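Local atomic coordinates of alpha-rhamnosidase (Dictyoglomus thermophilum, PDB entry 6I60), a protein that probably hydrolyses terminal non-reducing alpha-L-rhamnose residues from alpha-L-rhamnosides, as a multidomain bacterial glycoside hydrolase. Residues E106-R118 with F129-E143. Numbering follows the deposited sequence.
Sequences ELEPCKVYFWKVR and FSVVNTFETGLMNEE
Tyr113 and Trp115 pair with Phe135 and Asn133 as the hydrogen-bonded positions of an antiparallel beta ladder, joining strands 112-118 and 133-137 in the N-terminal immunoglobulin-like domain. Tyr113 N donates to Phe135 O (3.0 Å) and Phe135 N back to Tyr113 O; Val112 and Phe114 face Glu136 and Thr134 at non-hydrogen-bonded positions.

Tyr113, Trp115 and Phe135 form an aromatic cluster on one side of the sheet, where large flat rings fill the domain core with Phe53. Phe135 CG stands between its backbone N and carbonyl carbon (chi1 62°), which sets one ring face against Tyr113 CB in a CH-pi contact, 3.8 Å from CB to the Phe135 centroid. The edge of the Phe135 ring is turned, offset, toward the face of the Trp115 five-membered ring; Trp115 NE1 donates to a water.

Beyond the ladder, Phe129 lies between Arg118, whose aliphatic CG makes a CH-pi contact over one face, and Lys116, whose NZ makes a cation-pi contact 3.6 Å from the centroid over the opposite face. Ile80 O also accepts from this ammonium, and Glu126 pairs with Arg118.

At the other end, Cys110 N, in the type II turn 108-111, donates to Gly138 O (2.9 Å). The Thr137 hydroxyl has one proton for two turn carbonyls, OG1 being 2.7 Å from Glu108 O and 2.9 Å from Lys111 O.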
loop_
_atom_site.group_PDB
_atom_site.type_symbol
_atom_site.label_atom_id
_atom_site.label_comp_id
_atom_site.label_asym_id
_atom_site.label_seq_id
_atom_site.Cartn_x
_atom_site.Cartn_y
_atom_site.Cartn_z
ATOM N N GLU A 106 10.248 29.624 -5.696
ATOM C CA GLU A 106 9.653 29.146 -4.454
ATOM C C GLU A 106 8.133 29.236 -4.525
ATOM O O GLU A 106 7.573 30.320 -4.713
ATOM C CB GLU A 106 10.182 29.956 -3.270
ATOM C CG GLU A 106 9.318 29.885 -2.022
ATOM C CD GLU A 106 9.890 28.960 -0.968
ATOM O OE1 GLU A 106 9.221 28.745 0.065
ATOM O OE2 GLU A 106 11.010 28.446 -1.172
ATOM N N LEU A 107 7.472 28.090 -4.388
ATOM C CA LEU A 107 6.022 28.044 -4.474
ATOM C C LEU A 107 5.389 28.746 -3.276
ATOM O O LEU A 107 5.993 28.885 -2.210
ATOM C CB LEU A 107 5.537 26.597 -4.561
ATOM C CG LEU A 107 6.113 25.788 -5.725
ATOM C CD1 LEU A 107 5.726 24.324 -5.602
ATOM C CD2 LEU A 107 5.655 26.365 -7.059
ATOM N N GLU A 108 4.153 29.193 -3.468
ATOM C CA GLU A 108 3.430 29.960 -2.469
ATOM C C GLU A 108 2.097 29.294 -2.161
ATOM O O GLU A 108 1.545 28.583 -3.007
ATOM C CB GLU A 108 3.202 31.401 -2.950
ATOM C CG GLU A 108 4.395 32.315 -2.706
ATOM C CD GLU A 108 4.416 33.515 -3.632
ATOM O OE1 GLU A 108 4.560 34.651 -3.131
ATOM O OE2 GLU A 108 4.289 33.322 -4.859
ATOM N N PRO A 109 1.562 29.501 -0.959
ATOM C CA PRO A 109 0.351 28.773 -0.559
ATOM C C PRO A 109 -0.876 29.200 -1.351
ATOM O O PRO A 109 -1.005 30.350 -1.779
ATOM C CB PRO A 109 0.194 29.125 0.927
ATOM C CG PRO A 109 1.514 29.688 1.347
ATOM C CD PRO A 109 2.090 30.332 0.135
ATOM N N CYS A 110 -1.781 28.239 -1.545
ATOM C CA CYS A 110 -3.102 28.450 -2.139
ATOM C C CYS A 110 -3.040 28.908 -3.592
ATOM O O CYS A 110 -4.044 29.374 -4.137
ATOM C CB CYS A 110 -3.927 29.443 -1.312
ATOM S SG CYS A 110 -4.028 29.027 0.440
ATOM N N LYS A 111 -1.890 28.779 -4.245
ATOM C CA LYS A 111 -1.744 29.177 -5.637
ATOM C C LYS A 111 -1.853 27.959 -6.545
ATOM O O LYS A 111 -1.380 26.871 -6.204
ATOM C CB LYS A 111 -0.409 29.889 -5.868
ATOM C CG LYS A 111 -0.372 31.320 -5.347
ATOM C CD LYS A 111 0.129 32.288 -6.409
ATOM C CE LYS A 111 0.809 33.498 -5.781
ATOM N NZ LYS A 111 0.174 33.894 -4.494
ATOM N N VAL A 112 -2.488 28.148 -7.699
ATOM C CA VAL A 112 -2.617 27.110 -8.716
ATOM C C VAL A 112 -1.566 27.362 -9.787
ATOM O O VAL A 112 -1.431 28.488 -10.282
ATOM C CB VAL A 112 -4.034 27.091 -9.318
ATOM C CG1 VAL A 112 -4.030 26.464 -10.709
ATOM C CG2 VAL A 112 -4.988 26.345 -8.402
ATOM N N TYR A 113 -0.816 26.321 -10.140
ATOM C CA TYR A 113 0.219 26.416 -11.154
ATOM C C TYR A 113 -0.128 25.533 -12.347
ATOM O O TYR A 113 -0.954 24.621 -12.258
ATOM C CB TYR A 113 1.589 26.018 -10.590
ATOM C CG TYR A 113 2.030 26.860 -9.417
ATOM C CD1 TYR A 113 1.654 26.532 -8.119
ATOM C CD2 TYR A 113 2.821 27.984 -9.605
ATOM C CE1 TYR A 113 2.055 27.303 -7.042
ATOM C CE2 TYR A 113 3.227 28.760 -8.536
ATOM C CZ TYR A 113 2.841 28.416 -7.257
ATOM O OH TYR A 113 3.248 29.190 -6.193
ATOM N N PHE A 114 0.521 25.823 -13.472
ATOM C CA PHE A 114 0.330 25.093 -14.715
ATOM C C PHE A 114 1.688 24.645 -15.233
ATOM O O PHE A 114 2.701 25.312 -15.004
ATOM C CB PHE A 114 -0.381 25.955 -15.773
ATOM C CG PHE A 114 -1.614 26.652 -15.262
ATOM C CD1 PHE A 114 -1.515 27.840 -14.553
ATOM C CD2 PHE A 114 -2.874 26.123 -15.496
ATOM C CE1 PHE A 114 -2.645 28.478 -14.080
ATOM C CE2 PHE A 114 -4.008 26.761 -15.028
ATOM C CZ PHE A 114 -3.893 27.940 -14.320
ATOM N N TRP A 115 1.710 23.511 -15.933
ATOM C CA TRP A 115 2.977 23.013 -16.449
ATOM C C TRP A 115 2.752 22.121 -17.660
ATOM O O TRP A 115 1.821 21.312 -17.682
ATOM C CB TRP A 115 3.766 22.259 -15.368
ATOM C CG TRP A 115 3.193 20.931 -14.957
ATOM C CD1 TRP A 115 2.005 20.709 -14.319
ATOM C CD2 TRP A 115 3.799 19.643 -15.132
ATOM N NE1 TRP A 115 1.833 19.362 -14.095
ATOM C CE2 TRP A 115 2.920 18.688 -14.586
ATOM C CE3 TRP A 115 5.000 19.205 -15.705
ATOM C CZ2 TRP A 115 3.201 17.322 -14.595
ATOM C CZ3 TRP A 115 5.278 17.850 -15.711
ATOM C CH2 TRP A 115 4.383 16.925 -15.159
ATOM N N LYS A 116 3.607 22.292 -18.664
ATOM C CA LYS A 116 3.703 21.419 -19.824
ATOM C C LYS A 116 5.130 20.895 -19.924
ATOM O O LYS A 116 6.017 21.306 -19.170
ATOM C CB LYS A 116 3.307 22.152 -21.111
ATOM C CG LYS A 116 2.463 23.395 -20.891
ATOM C CD LYS A 116 2.536 24.336 -22.085
ATOM C CE LYS A 116 3.865 25.072 -22.127
ATOM N NZ LYS A 116 3.943 26.013 -23.280
ATOM N N VAL A 117 5.361 19.982 -20.865
ATOM C CA VAL A 117 6.693 19.407 -21.028
ATOM C C VAL A 117 6.854 18.929 -22.465
ATOM O O VAL A 117 5.905 18.441 -23.085
ATOM C CB VAL A 117 6.944 18.272 -20.004
ATOM C CG1 VAL A 117 6.071 17.069 -20.296
ATOM C CG2 VAL A 117 8.412 17.877 -19.983
ATOM N N ARG A 118 8.062 19.098 -22.995
ATOM C CA ARG A 118 8.478 18.536 -24.270
ATOM C C ARG A 118 9.595 17.530 -24.038
ATOM O O ARG A 118 10.261 17.538 -23.000
ATOM C CB ARG A 118 8.964 19.623 -25.237
ATOM C CG ARG A 118 7.936 20.683 -25.575
ATOM C CD ARG A 118 8.463 21.647 -26.633
ATOM N NE ARG A 118 9.784 22.176 -26.300
ATOM C CZ ARG A 118 10.198 23.402 -26.605
ATOM N NH1 ARG A 118 9.394 24.232 -27.255
ATOM N NH2 ARG A 118 11.417 23.796 -26.269
ATOM N N PHE A 129 4.503 20.491 -27.310
ATOM C CA PHE A 129 4.262 20.625 -25.883
ATOM C C PHE A 129 3.094 19.746 -25.454
ATOM O O PHE A 129 2.152 19.507 -26.213
ATOM C CB PHE A 129 3.981 22.083 -25.520
ATOM C CG PHE A 129 5.171 22.811 -24.962
ATOM C CD1 PHE A 129 5.676 22.487 -23.714
ATOM C CD2 PHE A 129 5.783 23.821 -25.685
ATOM C CE1 PHE A 129 6.772 23.155 -23.199
ATOM C CE2 PHE A 129 6.877 24.494 -25.175
ATOM C CZ PHE A 129 7.372 24.160 -23.931
ATOM N N SER A 130 3.172 19.254 -24.221
ATOM C CA SER A 130 2.095 18.451 -23.670
ATOM C C SER A 130 0.887 19.328 -23.351
ATOM O O SER A 130 0.952 20.560 -23.369
ATOM C CB SER A 130 2.563 17.729 -22.408
ATOM O OG SER A 130 2.629 18.629 -21.317
ATOM N N VAL A 131 -0.235 18.672 -23.058
ATOM C CA VAL A 131 -1.425 19.393 -22.632
ATOM C C VAL A 131 -1.172 20.004 -21.261
ATOM O O VAL A 131 -0.576 19.372 -20.378
ATOM C CB VAL A 131 -2.645 18.456 -22.626
ATOM C CG1 VAL A 131 -3.740 18.996 -21.719
ATOM C CG2 VAL A 131 -3.169 18.266 -24.042
ATOM N N VAL A 132 -1.605 21.255 -21.085
ATOM C CA VAL A 132 -1.350 21.980 -19.845
ATOM C C VAL A 132 -1.969 21.225 -18.677
ATOM O O VAL A 132 -3.184 20.995 -18.637
ATOM C CB VAL A 132 -1.894 23.409 -19.938
ATOM C CG1 VAL A 132 -1.842 24.089 -18.579
ATOM C CG2 VAL A 132 -1.111 24.202 -20.973
ATOM N N ASN A 133 -1.132 20.829 -17.723
ATOM C CA ASN A 133 -1.584 20.199 -16.495
ATOM C C ASN A 133 -1.604 21.234 -15.371
ATOM O O ASN A 133 -1.317 22.416 -15.573
ATOM C CB ASN A 133 -0.698 19.002 -16.147
ATOM C CG ASN A 133 -1.247 17.697 -16.691
ATOM O OD1 ASN A 133 -1.319 17.498 -17.905
ATOM N ND2 ASN A 133 -1.643 16.801 -15.793
ATOM N N THR A 134 -1.944 20.781 -14.168
ATOM C CA THR A 134 -2.193 21.700 -13.068
ATOM C C THR A 134 -1.864 21.020 -11.748
ATOM O O THR A 134 -2.170 19.841 -11.559
ATOM C CB THR A 134 -3.656 22.171 -13.078
ATOM O OG1 THR A 134 -3.829 23.175 -14.087
ATOM C CG2 THR A 134 -4.071 22.738 -11.727
ATOM N N PHE A 135 -1.223 21.763 -10.848
ATOM C CA PHE A 135 -1.086 21.338 -9.461
ATOM C C PHE A 135 -1.333 22.538 -8.561
ATOM O O PHE A 135 -0.803 23.625 -8.812
ATOM C CB PHE A 135 0.293 20.716 -9.186
ATOM C CG PHE A 135 1.449 21.656 -9.388
ATOM C CD1 PHE A 135 1.986 21.857 -10.648
ATOM C CD2 PHE A 135 2.019 22.315 -8.309
ATOM C CE1 PHE A 135 3.056 22.711 -10.833
ATOM C CE2 PHE A 135 3.090 23.171 -8.487
ATOM C CZ PHE A 135 3.609 23.368 -9.749
ATOM N N GLU A 136 -2.155 22.347 -7.533
ATOM C CA GLU A 136 -2.524 23.408 -6.605
ATOM C C GLU A 136 -1.856 23.168 -5.258
ATOM O O GLU A 136 -1.896 22.053 -4.729
ATOM C CB GLU A 136 -4.042 23.483 -6.428
ATOM C CG GLU A 136 -4.482 24.410 -5.302
ATOM C CD GLU A 136 -5.950 24.783 -5.386
ATOM O OE1 GLU A 136 -6.608 24.407 -6.379
ATOM O OE2 GLU A 136 -6.449 25.449 -4.454
ATOM N N THR A 137 -1.251 24.215 -4.708
ATOM C CA THR A 137 -0.628 24.121 -3.398
ATOM C C THR A 137 -1.671 24.300 -2.304
ATOM O O THR A 137 -2.623 25.071 -2.453
ATOM C CB THR A 137 0.477 25.169 -3.252
ATOM O OG1 THR A 137 -0.026 26.453 -3.635
ATOM C CG2 THR A 137 1.664 24.816 -4.135
ATOM N N GLY A 138 -1.464 23.606 -1.201
ATOM C CA GLY A 138 -2.344 23.679 -0.066
ATOM C C GLY A 138 -1.999 24.872 0.784
ATOM O O GLY A 138 -1.732 25.933 0.271
ATOM N N LEU A 139 -1.932 24.683 2.097
ATOM C CA LEU A 139 -1.622 25.771 3.013
ATOM C C LEU A 139 -0.158 26.014 3.124
ATOM O O LEU A 139 0.236 27.014 3.656
ATOM C CB LEU A 139 -2.188 25.534 4.387
ATOM C CG LEU A 139 -3.634 25.972 4.469
ATOM C CD1 LEU A 139 -3.943 26.522 5.828
ATOM C CD2 LEU A 139 -3.898 27.033 3.447
ATOM N N MET A 140 0.619 25.059 2.648
ATOM C CA MET A 140 2.040 25.112 2.550
ATOM C C MET A 140 2.766 25.305 3.818
ATOM O O MET A 140 3.137 26.402 4.198
ATOM C CB MET A 140 2.479 26.140 1.529
ATOM C CG MET A 140 2.213 25.715 0.114
ATOM S SD MET A 140 3.733 25.188 -0.638
ATOM C CE MET A 140 4.731 26.611 -0.287
ATOM N N ASN A 141 3.044 24.172 4.418
ATOM C CA ASN A 141 3.795 24.113 5.626
ATOM C C ASN A 141 3.276 25.078 6.689
ATOM O O ASN A 141 3.988 25.985 7.079
ATOM C CB ASN A 141 5.304 24.333 5.344
ATOM C CG ASN A 141 5.841 23.484 4.180
ATOM O OD1 ASN A 141 5.254 23.406 3.106
ATOM N ND2 ASN A 141 6.997 22.874 4.397
ATOM N N GLU A 142 2.025 24.894 7.093
ATOM C CA GLU A 142 1.422 25.646 8.172
ATOM C C GLU A 142 1.631 27.150 8.093
ATOM O O GLU A 142 1.891 27.812 9.102
ATOM C CB GLU A 142 2.017 25.096 9.458
ATOM C CG GLU A 142 1.331 25.483 10.738
ATOM C CD GLU A 142 1.988 24.806 11.904
ATOM O OE1 GLU A 142 2.093 23.576 11.870
ATOM O OE2 GLU A 142 2.433 25.499 12.832
ATOM N N GLU A 143 1.497 27.679 6.883
ATOM C CA GLU A 143 1.731 29.094 6.589
ATOM C C GLU A 143 0.643 29.934 7.253
ATOM O O GLU A 143 -0.333 30.358 6.628
ATOM C CB GLU A 143 1.773 29.328 5.084
ATOM C CG GLU A 143 3.136 29.746 4.560
ATOM C CD GLU A 143 3.373 31.243 4.666
ATOM O OE1 GLU A 143 4.289 31.745 3.983
ATOM O OE2 GLU A 143 2.647 31.916 5.430
HETATM O O HOH W 1 0.030 18.458 -12.240
#